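Local coordinates for protein beta-fructofuranosidase (Arabidopsis thaliana, PDB 2OXB) that hydrolyses sucrose and 1-kestose, and, less readily, neokestose and levan, as a secreted cell-wall invertase of glycoside hydrolase family 32, at residues Arg158-Ser163 against Gly169-Tyr174; Pro201-Val206 against Gly245-Val250; Pro3-Phe8 against Lys306-Ile311; Arg476-Ile479 against Val484-Phe487; Ala149-Gly152 against Lys156-Val159. The protein carries 1 engineered substitution. All coordinates share one frame; numbering follows the deposited sequence.

Interaction 1: Arg158-Ser163 against Gly169-Tyr174; sequences RVIIGS and GLAITY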
# COMPACT_ATOMS: atom_id res chain seq x y z
N ARG A 158 -23.76 -8.02 0.21
CA ARG A 158 -23.16 -7.59 1.47
C ARG A 158 -22.04 -6.59 1.22
O ARG A 158 -21.35 -6.64 0.20
CB ARG A 158 -22.65 -8.81 2.26
CG ARG A 158 -23.75 -9.76 2.77
CD ARG A 158 -23.50 -11.20 2.33
NE ARG A 158 -24.60 -12.13 2.64
CZ ARG A 158 -24.81 -12.69 3.83
NH1 ARG A 158 -24.01 -12.42 4.86
NH2 ARG A 158 -25.83 -13.53 4.00
N VAL A 159 -21.88 -5.66 2.16
CA VAL A 159 -20.84 -4.64 2.11
C VAL A 159 -20.61 -4.17 3.54
O VAL A 159 -21.45 -4.38 4.41
CB VAL A 159 -21.24 -3.42 1.24
CG1 VAL A 159 -22.28 -2.56 1.94
CG2 VAL A 159 -20.00 -2.59 0.92
N ILE A 160 -19.45 -3.56 3.80
CA ILE A 160 -19.16 -3.09 5.15
C ILE A 160 -18.67 -1.65 5.14
O ILE A 160 -18.08 -1.18 4.16
CB ILE A 160 -18.10 -3.97 5.81
CG1 ILE A 160 -16.88 -4.07 4.91
CG2 ILE A 160 -18.69 -5.35 6.15
CD1 ILE A 160 -15.71 -4.79 5.53
N ILE A 161 -18.92 -0.95 6.23
CA ILE A 161 -18.51 0.44 6.33
C ILE A 161 -17.67 0.60 7.57
O ILE A 161 -17.80 -0.17 8.51
CB ILE A 161 -19.73 1.37 6.37
CG1 ILE A 161 -20.53 1.23 5.07
CG2 ILE A 161 -19.30 2.82 6.51
CD1 ILE A 161 -21.35 -0.04 5.00
N GLY A 162 -16.81 1.61 7.58
CA GLY A 162 -15.96 1.81 8.73
C GLY A 162 -16.54 2.76 9.75
O GLY A 162 -16.85 3.92 9.44
N SER A 163 -16.70 2.28 10.98
CA SER A 163 -17.21 3.12 12.06
C SER A 163 -16.41 2.98 13.35
O SER A 163 -15.25 2.57 13.34
CB SER A 163 -18.70 2.84 12.33
OG SER A 163 -19.51 3.47 11.35
N GLY A 169 -13.49 0.01 17.40
CA GLY A 169 -13.44 -0.03 15.95
C GLY A 169 -14.19 -1.21 15.36
O GLY A 169 -14.16 -2.33 15.88
N LEU A 170 -14.89 -0.99 14.26
CA LEU A 170 -15.64 -2.07 13.64
C LEU A 170 -15.93 -1.80 12.17
O LEU A 170 -15.46 -0.81 11.60
CB LEU A 170 -16.94 -2.33 14.43
CG LEU A 170 -17.65 -1.12 15.07
CD1 LEU A 170 -17.90 -0.06 14.02
CD2 LEU A 170 -18.99 -1.57 15.67
N ALA A 171 -16.70 -2.70 11.56
CA ALA A 171 -17.09 -2.62 10.16
C ALA A 171 -18.58 -2.91 10.07
O ALA A 171 -18.99 -4.07 10.08
CB ALA A 171 -16.31 -3.65 9.34
N ILE A 172 -19.41 -1.88 9.97
CA ILE A 172 -20.84 -2.09 9.90
C ILE A 172 -21.27 -2.63 8.56
O ILE A 172 -20.96 -2.05 7.52
CB ILE A 172 -21.62 -0.80 10.16
CG1 ILE A 172 -21.30 -0.29 11.57
CG2 ILE A 172 -23.12 -1.04 9.97
CD1 ILE A 172 -21.90 1.05 11.88
N THR A 173 -22.01 -3.73 8.55
CA THR A 173 -22.44 -4.29 7.29
C THR A 173 -23.91 -4.05 7.00
O THR A 173 -24.73 -3.94 7.90
CB THR A 173 -22.12 -5.79 7.22
OG1 THR A 173 -22.85 -6.38 6.15
CG2 THR A 173 -22.47 -6.46 8.53
N TYR A 174 -24.24 -3.95 5.71
CA TYR A 174 -25.61 -3.74 5.28
C TYR A 174 -25.92 -4.76 4.21
O TYR A 174 -25.23 -4.83 3.20
CB TYR A 174 -25.80 -2.35 4.65
CG TYR A 174 -26.10 -1.21 5.59
CD1 TYR A 174 -25.10 -0.65 6.36
CD2 TYR A 174 -27.39 -0.68 5.67
CE1 TYR A 174 -25.36 0.43 7.21
CE2 TYR A 174 -27.67 0.39 6.51
CZ TYR A 174 -26.65 0.94 7.28
OH TYR A 174 -26.90 2.00 8.14
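Val-159 O is the busiest point of this antiparallel hairpin, because one carbonyl oxygen serves two donors. Thr-173 OG1 donates to Val-159 O at 3.0 Å, and Tyr-174 N donates to the same Val-159 O at 3.1 Å. The two donors reach the oxygen from opposite faces of its carbonyl plane, which is how both fit. The hydroxyl can do this because Thr-173 carries OG1 anti to its own nitrogen (chi1 165°), turned back toward the partner strand. Farther along, Ile-161 N binds Ile-172 O at 2.7 Å. The return bond from Ile-172 N is bent and weak, and the one from Ser-163 N to Leu-170 O is long and weak.

Side chains alternate between the two faces of the pair. Ile-160, Ala-171 and Thr-173 share one face, where Ile-160 CG2 rests 3.6 Å from Thr-173 CB and Ile-160 CB lies 4.0 Å from Ala-171 CB. On the other face Ile-161 CD1 slants toward Tyr-174 CD1 at 4.0 Å, while Ser-163 CB touches Leu-170 CD1 at 3.5 Å. Ser-163 OG borders the end of Ile-172 but spends its hydrogen bond on Ser-142 O.

In the five-bladed propeller of family 32 the hairpin forms part of one blade. Strand 168-176 runs in the middle, with strand 182-192 beyond it. Along the other side of strand 157-165, Ile-160 and Gly-162 make backbone bonds to Thr-147 and to the substrate-binding residue Arg-144. From the face it shares with Ala-171 and Thr-173, the Ile-160 side chain packs on Pro-201 and Phe-203 of strand 201-207.

Interaction 2: Pro201-Val206 against Gly245-Val250; sequences PDFFPV and GTYDRV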
# COMPACT_ATOMS: atom_id res chain seq x y z
N PRO A 201 -11.95 0.15 4.93
CA PRO A 201 -12.00 -1.30 5.13
C PRO A 201 -12.07 -1.98 3.77
O PRO A 201 -12.63 -1.45 2.80
CB PRO A 201 -13.30 -1.49 5.92
CG PRO A 201 -14.19 -0.41 5.36
CD PRO A 201 -13.23 0.78 5.32
N ASP A 202 -11.50 -3.18 3.70
CA ASP A 202 -11.50 -3.91 2.46
C ASP A 202 -11.65 -5.38 2.79
O ASP A 202 -10.94 -5.89 3.64
CB ASP A 202 -10.21 -3.64 1.69
CG ASP A 202 -10.21 -4.29 0.34
OD1 ASP A 202 -11.21 -4.12 -0.39
OD2 ASP A 202 -9.23 -4.96 -0.00
N PHE A 203 -12.58 -6.05 2.12
CA PHE A 203 -12.79 -7.45 2.39
C PHE A 203 -12.76 -8.19 1.06
O PHE A 203 -13.47 -7.83 0.13
CB PHE A 203 -14.13 -7.65 3.10
CG PHE A 203 -14.29 -9.00 3.71
CD1 PHE A 203 -13.54 -9.36 4.82
CD2 PHE A 203 -15.22 -9.90 3.19
CE1 PHE A 203 -13.69 -10.61 5.42
CE2 PHE A 203 -15.39 -11.15 3.77
CZ PHE A 203 -14.63 -11.51 4.89
N PHE A 204 -11.91 -9.23 1.00
CA PHE A 204 -11.71 -10.04 -0.21
C PHE A 204 -11.09 -11.43 0.08
O PHE A 204 -10.30 -11.59 1.01
CB PHE A 204 -10.79 -9.29 -1.19
CG PHE A 204 -9.39 -9.10 -0.67
CD1 PHE A 204 -8.45 -10.12 -0.76
CD2 PHE A 204 -9.03 -7.91 -0.03
CE1 PHE A 204 -7.18 -9.97 -0.21
CE2 PHE A 204 -7.76 -7.75 0.52
CZ PHE A 204 -6.83 -8.78 0.44
N PRO A 205 -11.44 -12.44 -0.74
CA PRO A 205 -10.94 -13.81 -0.59
C PRO A 205 -9.62 -14.04 -1.35
O PRO A 205 -9.28 -13.31 -2.27
CB PRO A 205 -12.06 -14.64 -1.18
CG PRO A 205 -12.44 -13.82 -2.36
CD PRO A 205 -12.47 -12.40 -1.80
N VAL A 206 -8.88 -15.07 -0.93
CA VAL A 206 -7.63 -15.45 -1.58
C VAL A 206 -7.53 -16.98 -1.56
O VAL A 206 -7.76 -17.63 -0.53
CB VAL A 206 -6.38 -14.82 -0.89
CG1 VAL A 206 -6.36 -13.32 -1.10
CG2 VAL A 206 -6.37 -15.13 0.59
N GLY A 245 -8.34 -15.19 7.63
CA GLY A 245 -9.19 -16.09 8.40
C GLY A 245 -10.23 -16.83 7.59
O GLY A 245 -9.95 -17.32 6.50
N THR A 246 -11.44 -16.93 8.12
CA THR A 246 -12.52 -17.62 7.42
C THR A 246 -13.74 -16.70 7.45
O THR A 246 -13.68 -15.63 8.04
CB THR A 246 -12.85 -18.97 8.12
OG1 THR A 246 -11.69 -19.44 8.82
CG2 THR A 246 -13.26 -20.02 7.08
N TYR A 247 -14.83 -17.10 6.82
CA TYR A 247 -16.02 -16.26 6.81
C TYR A 247 -17.29 -17.07 6.98
O TYR A 247 -17.88 -17.51 5.99
CB TYR A 247 -16.09 -15.47 5.50
CG TYR A 247 -17.38 -14.71 5.29
CD1 TYR A 247 -17.73 -13.63 6.09
CD2 TYR A 247 -18.25 -15.07 4.26
CE1 TYR A 247 -18.92 -12.92 5.87
CE2 TYR A 247 -19.43 -14.38 4.03
CZ TYR A 247 -19.76 -13.31 4.82
OH TYR A 247 -20.94 -12.64 4.55
N ASP A 248 -17.70 -17.27 8.22
CA ASP A 248 -18.92 -18.02 8.44
C ASP A 248 -20.06 -17.21 7.84
O ASP A 248 -20.44 -16.15 8.36
CB ASP A 248 -19.18 -18.25 9.93
CG ASP A 248 -20.38 -19.16 10.19
OD1 ASP A 248 -20.68 -19.43 11.37
OD2 ASP A 248 -21.03 -19.60 9.22
N ARG A 249 -20.57 -17.70 6.72
CA ARG A 249 -21.65 -17.04 6.02
C ARG A 249 -22.90 -16.97 6.90
O ARG A 249 -23.76 -16.12 6.70
CB ARG A 249 -21.95 -17.81 4.73
CG ARG A 249 -20.72 -18.53 4.20
CD ARG A 249 -20.90 -18.99 2.76
NE ARG A 249 -20.08 -18.20 1.83
CZ ARG A 249 -20.29 -16.92 1.54
NH1 ARG A 249 -21.29 -16.26 2.11
NH2 ARG A 249 -19.49 -16.30 0.68
N VAL A 250 -22.98 -17.85 7.90
CA VAL A 250 -24.12 -17.87 8.81
C VAL A 250 -24.22 -16.57 9.60
O VAL A 250 -25.11 -15.76 9.35
CB VAL A 250 -24.02 -19.06 9.80
CG1 VAL A 250 -25.23 -19.08 10.74
CG2 VAL A 250 -23.94 -20.37 9.02
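Phe-203 and Tyr-247 sit on strands that are not neighbours. Segment 201-206 and the first part of 245-250 belong to one antiparallel sheet, a blade of the family 32 propeller, in which strand 226-234 pairs with both strand 201-207 and strand 240-248. No backbone hydrogen bond joins the two segments, and their contact is a bridge of two rings reaching past the intervening strand.

Each ring is carried out toward the other by a first torsion that sets CG anti to the backbone N (chi1 -166° in Phe-203). The result is an offset edge-to-face pair: the edge of Phe-203 addresses the face of Tyr-247, with centroids 5.6 Å apart and planes at 61°. Phe-203 CZ makes the nearest approach, 3.9 Å from Tyr-247 CD1. The opposite face of the tyrosine is backed by the backbone N of Arg-249, and its CD2 stands over the centre of the Arg-249 guanidinium. Trp-150, His-228 and Phe-254 also meet the Phe-203 ring, which makes it part of a buried aromatic cluster.

Past the tyrosine the chain turns away in an Asx turn, where Val-250 N donates to Asp-248 OD2 at 2.9 Å, arriving from 59° above the carboxylate plane.

Interaction 3: Pro3-Phe8 against Lys306-Ile311; sequences PYRTGF and KGWSGI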
# COMPACT_ATOMS: atom_id res chain seq x y z
N PRO A 3 12.67 18.88 -8.43
CA PRO A 3 13.23 17.52 -8.55
C PRO A 3 12.68 16.51 -7.57
O PRO A 3 13.30 15.48 -7.30
CB PRO A 3 14.72 17.75 -8.34
CG PRO A 3 14.71 18.81 -7.27
CD PRO A 3 13.60 19.76 -7.70
N TYR A 4 11.52 16.79 -7.01
CA TYR A 4 10.97 15.85 -6.05
C TYR A 4 9.77 15.09 -6.58
O TYR A 4 9.25 14.20 -5.92
CB TYR A 4 10.64 16.58 -4.75
CG TYR A 4 11.87 17.10 -4.03
CD1 TYR A 4 13.13 16.50 -4.24
CD2 TYR A 4 11.79 18.15 -3.13
CE1 TYR A 4 14.26 16.95 -3.56
CE2 TYR A 4 12.92 18.60 -2.44
CZ TYR A 4 14.15 17.99 -2.67
OH TYR A 4 15.26 18.43 -1.99
N ARG A 5 9.34 15.45 -7.78
CA ARG A 5 8.21 14.79 -8.40
C ARG A 5 8.65 13.44 -8.97
O ARG A 5 9.81 13.27 -9.32
CB ARG A 5 7.63 15.68 -9.50
CG ARG A 5 7.26 17.06 -8.99
CD ARG A 5 6.30 17.77 -9.93
NE ARG A 5 5.10 16.97 -10.18
CZ ARG A 5 4.09 17.35 -10.95
NH1 ARG A 5 4.12 18.53 -11.57
NH2 ARG A 5 3.06 16.55 -11.13
N THR A 6 7.73 12.47 -9.05
CA THR A 6 8.08 11.16 -9.58
C THR A 6 7.94 11.12 -11.10
O THR A 6 7.10 11.82 -11.68
CB THR A 6 7.19 10.05 -9.00
OG1 THR A 6 5.85 10.21 -9.48
CG2 THR A 6 7.19 10.11 -7.49
N GLY A 7 8.76 10.28 -11.73
CA GLY A 7 8.70 10.14 -13.18
C GLY A 7 7.89 8.95 -13.68
O GLY A 7 7.27 9.04 -14.73
N PHE A 8 7.87 7.85 -12.94
CA PHE A 8 7.12 6.68 -13.39
C PHE A 8 6.06 6.17 -12.42
O PHE A 8 5.52 5.08 -12.59
CB PHE A 8 8.08 5.54 -13.75
CG PHE A 8 8.90 5.04 -12.60
CD1 PHE A 8 8.37 4.19 -11.65
CD2 PHE A 8 10.23 5.42 -12.48
CE1 PHE A 8 9.15 3.72 -10.60
CE2 PHE A 8 11.02 4.96 -11.44
CZ PHE A 8 10.47 4.10 -10.49
N LYS A 306 5.82 23.73 -3.23
CA LYS A 306 5.99 22.91 -4.43
C LYS A 306 4.69 22.76 -5.23
O LYS A 306 4.70 22.26 -6.36
CB LYS A 306 6.55 21.52 -4.05
CG LYS A 306 5.68 20.70 -3.11
CD LYS A 306 6.38 19.40 -2.81
CE LYS A 306 5.63 18.59 -1.79
NZ LYS A 306 6.37 17.34 -1.46
N GLY A 307 3.59 23.21 -4.65
CA GLY A 307 2.31 23.14 -5.33
C GLY A 307 1.64 21.77 -5.34
O GLY A 307 0.55 21.63 -5.88
N TRP A 308 2.28 20.77 -4.76
CA TRP A 308 1.68 19.44 -4.76
C TRP A 308 1.91 18.60 -3.49
O TRP A 308 2.85 18.82 -2.72
CB TRP A 308 2.15 18.65 -5.99
CG TRP A 308 3.64 18.49 -6.07
CD1 TRP A 308 4.52 19.27 -6.77
CD2 TRP A 308 4.42 17.51 -5.39
NE1 TRP A 308 5.81 18.85 -6.55
CE2 TRP A 308 5.78 17.77 -5.71
CE3 TRP A 308 4.12 16.45 -4.54
CZ2 TRP A 308 6.83 16.99 -5.21
CZ3 TRP A 308 5.17 15.68 -4.03
CH2 TRP A 308 6.51 15.96 -4.38
N SER A 309 1.02 17.64 -3.27
CA SER A 309 1.12 16.75 -2.12
C SER A 309 0.37 15.46 -2.40
O SER A 309 -0.82 15.47 -2.72
CB SER A 309 0.56 17.42 -0.85
OG SER A 309 0.65 16.56 0.27
N GLY A 310 1.08 14.34 -2.32
CA GLY A 310 0.46 13.05 -2.54
C GLY A 310 0.81 12.33 -3.83
O GLY A 310 0.61 12.84 -4.93
N ILE A 311 1.36 11.13 -3.67
CA ILE A 311 1.71 10.30 -4.80
C ILE A 311 0.97 8.98 -4.60
O ILE A 311 0.44 8.72 -3.52
CB ILE A 311 3.23 9.99 -4.87
CG1 ILE A 311 3.62 9.01 -3.77
CG2 ILE A 311 4.01 11.27 -4.78
CD1 ILE A 311 5.03 8.56 -3.82
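The indole of Trp-308 is approached on both faces, with Arg-5 from the N-terminal segment on one and its near neighbour Lys-306 on the other. Lys-306 CD lies 3.3 Å above the ring plane, offset toward the rim, and Arg-5 NE stands 4.1 Å above the opposite face, likewise toward the rim. At the edge, in the ring plane, comes Tyr-4 CB, 3.9 Å from Trp-308 CZ2. Trp-308 lies in a short, weakly bonded strand at about 308-309, which runs parallel to strand 15-26 at the margin of a propeller sheet. Segment 3-8 crosses from here to the C-terminal sandwich, where Gly-7 N and Phe-8 N bind the carboxylate of Asp-480 and Tyr-4 O bonds to Ser-482.

It is mainly the aliphatic part of Arg-5 that packs: CG is 3.4 Å from Trp-308 NE1. A bend at the third torsion (chi3 56°) then turns the guanidinium, which ends inclined by 33° to the indole. With Arg-5 CZ 5.0 Å from the centroid of the five-membered ring of Trp-308, any cation-pi attraction is weak at most. On the far face, the amine of Lys-306 continues to a salt bridge with Glu-296, which also accepts from Gly-310 N. With an alanine in place of Trp-308, the methylenes of Arg-5 and Lys-306 would probably lose the wall between them, and the Arg-5 chain would be freer to turn.

Tyr-4 O lies obliquely to the six-membered ring, 3.6 Å from Trp-308 CH2. A looser apolar touch completes the contact, Thr-6 CG2 against Ile-311 CG2 at 4.3 Å.

Interaction 4: Arg476-Ile479 against Val484-Phe487; sequences RALI and VESF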
# COMPACT_ATOMS: atom_id res chain seq x y z
N ARG A 476 14.58 -5.67 -3.37
CA ARG A 476 14.40 -4.87 -4.56
C ARG A 476 14.19 -3.44 -4.13
O ARG A 476 13.79 -3.18 -3.01
CB ARG A 476 13.21 -5.38 -5.34
CG ARG A 476 12.97 -4.64 -6.62
CD ARG A 476 11.92 -5.35 -7.41
NE ARG A 476 11.35 -4.48 -8.42
CZ ARG A 476 10.28 -4.79 -9.13
NH1 ARG A 476 9.67 -5.95 -8.95
NH2 ARG A 476 9.82 -3.91 -10.01
N ALA A 477 14.47 -2.51 -5.03
CA ALA A 477 14.29 -1.11 -4.69
C ALA A 477 13.83 -0.29 -5.88
O ALA A 477 14.57 -0.11 -6.84
CB ALA A 477 15.60 -0.55 -4.17
N LEU A 478 12.59 0.18 -5.83
CA LEU A 478 12.09 1.03 -6.89
C LEU A 478 12.68 2.37 -6.53
O LEU A 478 12.60 2.78 -5.36
CB LEU A 478 10.58 1.15 -6.83
CG LEU A 478 9.67 0.05 -7.38
CD1 LEU A 478 9.93 -0.11 -8.87
CD2 LEU A 478 9.91 -1.23 -6.63
N ILE A 479 13.28 3.06 -7.49
CA ILE A 479 13.88 4.37 -7.21
C ILE A 479 13.24 5.50 -8.01
O ILE A 479 13.33 5.53 -9.24
CB ILE A 479 15.39 4.37 -7.50
CG1 ILE A 479 16.03 3.07 -6.97
CG2 ILE A 479 16.05 5.58 -6.85
CD1 ILE A 479 15.76 2.79 -5.50
N VAL A 484 10.67 6.13 -2.57
CA VAL A 484 11.45 4.91 -2.66
C VAL A 484 10.72 3.77 -2.00
O VAL A 484 10.36 3.86 -0.83
CB VAL A 484 12.80 5.10 -1.97
CG1 VAL A 484 13.78 5.80 -2.90
CG2 VAL A 484 12.61 5.91 -0.72
N GLU A 485 10.49 2.71 -2.75
CA GLU A 485 9.79 1.55 -2.23
C GLU A 485 10.74 0.38 -2.05
O GLU A 485 11.44 -0.02 -2.99
CB GLU A 485 8.66 1.16 -3.16
CG GLU A 485 7.62 2.24 -3.30
CD GLU A 485 6.58 1.91 -4.33
OE1 GLU A 485 6.96 1.76 -5.51
OE2 GLU A 485 5.39 1.81 -3.98
N SER A 486 10.76 -0.16 -0.83
CA SER A 486 11.63 -1.28 -0.53
C SER A 486 10.88 -2.61 -0.52
O SER A 486 9.73 -2.69 -0.09
CB SER A 486 12.31 -1.06 0.83
OG SER A 486 12.84 0.26 0.92
N PHE A 487 11.55 -3.66 -1.00
CA PHE A 487 10.97 -5.00 -1.06
C PHE A 487 11.99 -6.07 -0.67
O PHE A 487 13.11 -6.08 -1.18
CB PHE A 487 10.43 -5.26 -2.48
CG PHE A 487 9.29 -4.36 -2.88
CD1 PHE A 487 7.98 -4.76 -2.69
CD2 PHE A 487 9.54 -3.11 -3.43
CE1 PHE A 487 6.91 -3.91 -3.07
CE2 PHE A 487 8.49 -2.26 -3.80
CZ PHE A 487 7.18 -2.66 -3.62
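Leu-478 and Phe-487 meet diagonally across an antiparallel hairpin of the C-terminal beta sandwich. CD2 of Leu-478 comes obliquely to the aromatic ring, 3.3 Å from Phe-487 CE2. Leu-478 also has the acid of Glu-485 beside it, with Glu-485 OE1 3.7 Å from Leu-478 CG. Arg-476 shares this face and pairs with Phe-487 through their bases, CB to CB at 4.0 Å. From there the arginine extends almost straight, CG anti to the backbone N (chi1 -178°), and takes its guanidinium clear of the ring. Ala-477, Ile-479, Val-484 and Ser-486 point to the other face, where Ile-479 and Val-484 pack against strand 406-415.

Under the side chains the ladder is firm at one end and weaker at the other. Arg-476 and Phe-487 exchange two bonds, with Arg-476 N 2.7 Å from Phe-487 O; Leu-478 N meets Glu-485 O at 3.1 Å in the carbonyl plane, but the bond back from Glu-485 N is weak.

Charge is therefore confined to one face, and it is paired across the domain boundary as well as within the sandwich. Glu-485 OE2 forms a salt bridge with Arg-316 of the propeller, while Arg-476 binds Asp-368 and makes a cation-pi contact with Trp-330. The buried carboxylate of Glu-485 is thus likely to remain ionised.

Interaction 5: Ala149-Gly152 against Lys156-Val159; sequences AWLG and KWRV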
# COMPACT_ATOMS: atom_id res chain seq x y z
N ALA A 149 -18.83 -4.45 -2.91
CA ALA A 149 -19.91 -5.32 -2.47
C ALA A 149 -19.84 -6.72 -3.06
O ALA A 149 -19.55 -6.91 -4.25
CB ALA A 149 -21.25 -4.67 -2.82
N TRP A 150 -20.10 -7.71 -2.20
CA TRP A 150 -20.08 -9.12 -2.56
C TRP A 150 -21.44 -9.76 -2.26
O TRP A 150 -21.99 -9.61 -1.16
CB TRP A 150 -18.99 -9.83 -1.77
CG TRP A 150 -19.20 -9.80 -0.28
CD1 TRP A 150 -19.76 -10.78 0.49
CD2 TRP A 150 -18.82 -8.74 0.62
NE1 TRP A 150 -19.74 -10.41 1.81
CE2 TRP A 150 -19.17 -9.16 1.92
CE3 TRP A 150 -18.21 -7.49 0.45
CZ2 TRP A 150 -18.94 -8.37 3.05
CZ3 TRP A 150 -17.98 -6.70 1.57
CH2 TRP A 150 -18.34 -7.15 2.86
N LEU A 151 -21.94 -10.49 -3.25
CA LEU A 151 -23.23 -11.19 -3.19
C LEU A 151 -23.43 -12.07 -1.96
O LEU A 151 -23.69 -11.58 -0.86
CB LEU A 151 -23.38 -12.04 -4.45
CG LEU A 151 -24.76 -12.65 -4.72
CD1 LEU A 151 -25.76 -11.52 -5.02
CD2 LEU A 151 -24.67 -13.63 -5.90
N GLY A 152 -23.32 -13.38 -2.16
CA GLY A 152 -23.49 -14.31 -1.06
C GLY A 152 -24.01 -15.65 -1.54
O GLY A 152 -24.14 -15.89 -2.74
N LYS A 156 -28.67 -11.85 -1.41
CA LYS A 156 -28.29 -10.82 -0.45
C LYS A 156 -26.90 -10.24 -0.68
O LYS A 156 -25.90 -10.91 -0.45
CB LYS A 156 -28.42 -11.39 0.96
CG LYS A 156 -29.82 -11.93 1.26
CD LYS A 156 -29.83 -12.97 2.37
CE LYS A 156 -31.23 -13.59 2.54
NZ LYS A 156 -31.74 -14.30 1.32
N TRP A 157 -26.86 -8.99 -1.13
CA TRP A 157 -25.59 -8.32 -1.35
C TRP A 157 -25.05 -7.83 -0.02
O TRP A 157 -25.80 -7.30 0.80
CB TRP A 157 -25.75 -7.15 -2.32
CG TRP A 157 -25.83 -7.55 -3.76
CD1 TRP A 157 -26.96 -7.85 -4.48
CD2 TRP A 157 -24.72 -7.75 -4.65
NE1 TRP A 157 -26.62 -8.23 -5.76
CE2 TRP A 157 -25.26 -8.17 -5.89
CE3 TRP A 157 -23.33 -7.62 -4.51
CZ2 TRP A 157 -24.44 -8.46 -7.00
CZ3 TRP A 157 -22.52 -7.91 -5.61
CH2 TRP A 157 -23.08 -8.33 -6.84
N ARG A 158 -23.76 -8.02 0.21
CA ARG A 158 -23.16 -7.59 1.47
C ARG A 158 -22.04 -6.59 1.22
O ARG A 158 -21.35 -6.64 0.20
CB ARG A 158 -22.65 -8.81 2.26
CG ARG A 158 -23.75 -9.76 2.77
CD ARG A 158 -23.50 -11.20 2.33
NE ARG A 158 -24.60 -12.13 2.64
CZ ARG A 158 -24.81 -12.69 3.83
NH1 ARG A 158 -24.01 -12.42 4.86
NH2 ARG A 158 -25.83 -13.53 4.00
N VAL A 159 -21.88 -5.66 2.16
CA VAL A 159 -20.84 -4.64 2.11
C VAL A 159 -20.61 -4.17 3.54
O VAL A 159 -21.45 -4.38 4.41
CB VAL A 159 -21.24 -3.42 1.24
CG1 VAL A 159 -22.28 -2.56 1.94
CG2 VAL A 159 -20.00 -2.59 0.92
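A single antiparallel bridge between Trp-150 and Arg-158, in the propeller domain, ties the loop segment 149-152 to the start of strand 157-165. The two residues form a hydrogen-bonded pair: Trp-150 N donates to Arg-158 O at 2.9 Å, in the carbonyl plane, and Arg-158 N returns to Trp-150 O at 2.7 Å, from 37° out of the plane of the Trp-150 carbonyl.

Trp-150 adds its indole to the bridge. CG lies between the backbone N and the carbonyl carbon (chi1 63°), which folds the ring back over the strand it is bonded to. One face then covers the peptide between Arg-158 and Val-159, with Trp-150 CZ3 3.6 Å from Val-159 CA. The same face receives a CH-pi contact from Arg-158 CB, 3.7 Å from the centroid of the five-membered ring of Trp-150. Bent at its second torsion, the arginine leads on to a salt bridge between NH1 and Asp-252. With an alanine at Trp-150, this peptide and the base of Arg-158 would probably lose their cover, and a gap is likely to open beside Phe-203, whose ring meets the indole.

Trp-157 works from the other side of the strand. Leu-151 CD1 sits over its face, 3.6 Å from the centroid of the Trp-157 five-membered ring, in a second CH-pi contact, and Phe-179 meets the ring edge-to-face. Ala-149 fits between Trp-157 and Val-159, its CB 4.2 Å from Val-159 CB. Its carbonyl comes to the edge of the indole, near the ring plane, with Ala-149 O 3.4 Å from Trp-157 CZ3.

How the interactions relate
Interactions 1, 2 and 5 form one buried cluster in the propeller. Interactions 1 and 5 share Arg-158 and Val-159 on strand 157-165, and interaction 2 adjoins both, since Phe-203 and Tyr-247 come from the neighbouring blade. Interactions 3 and 4 lie on the other side of the chain's centre from interaction 2 and touch where Phe-8 meets Ile-479 and Leu-478, at the junction of propeller and sandwich. The chemistry differs accordingly: interactions 1 and 4 are backbone ladders, interaction 5 adds aromatic cover to a single bridge, and interaction 2 relies on rings alone. All are largely buried, only interactions 3 and 5 having touching residues with some exposure; interaction 3, like 2, lacks hydrogen bonds between its segments.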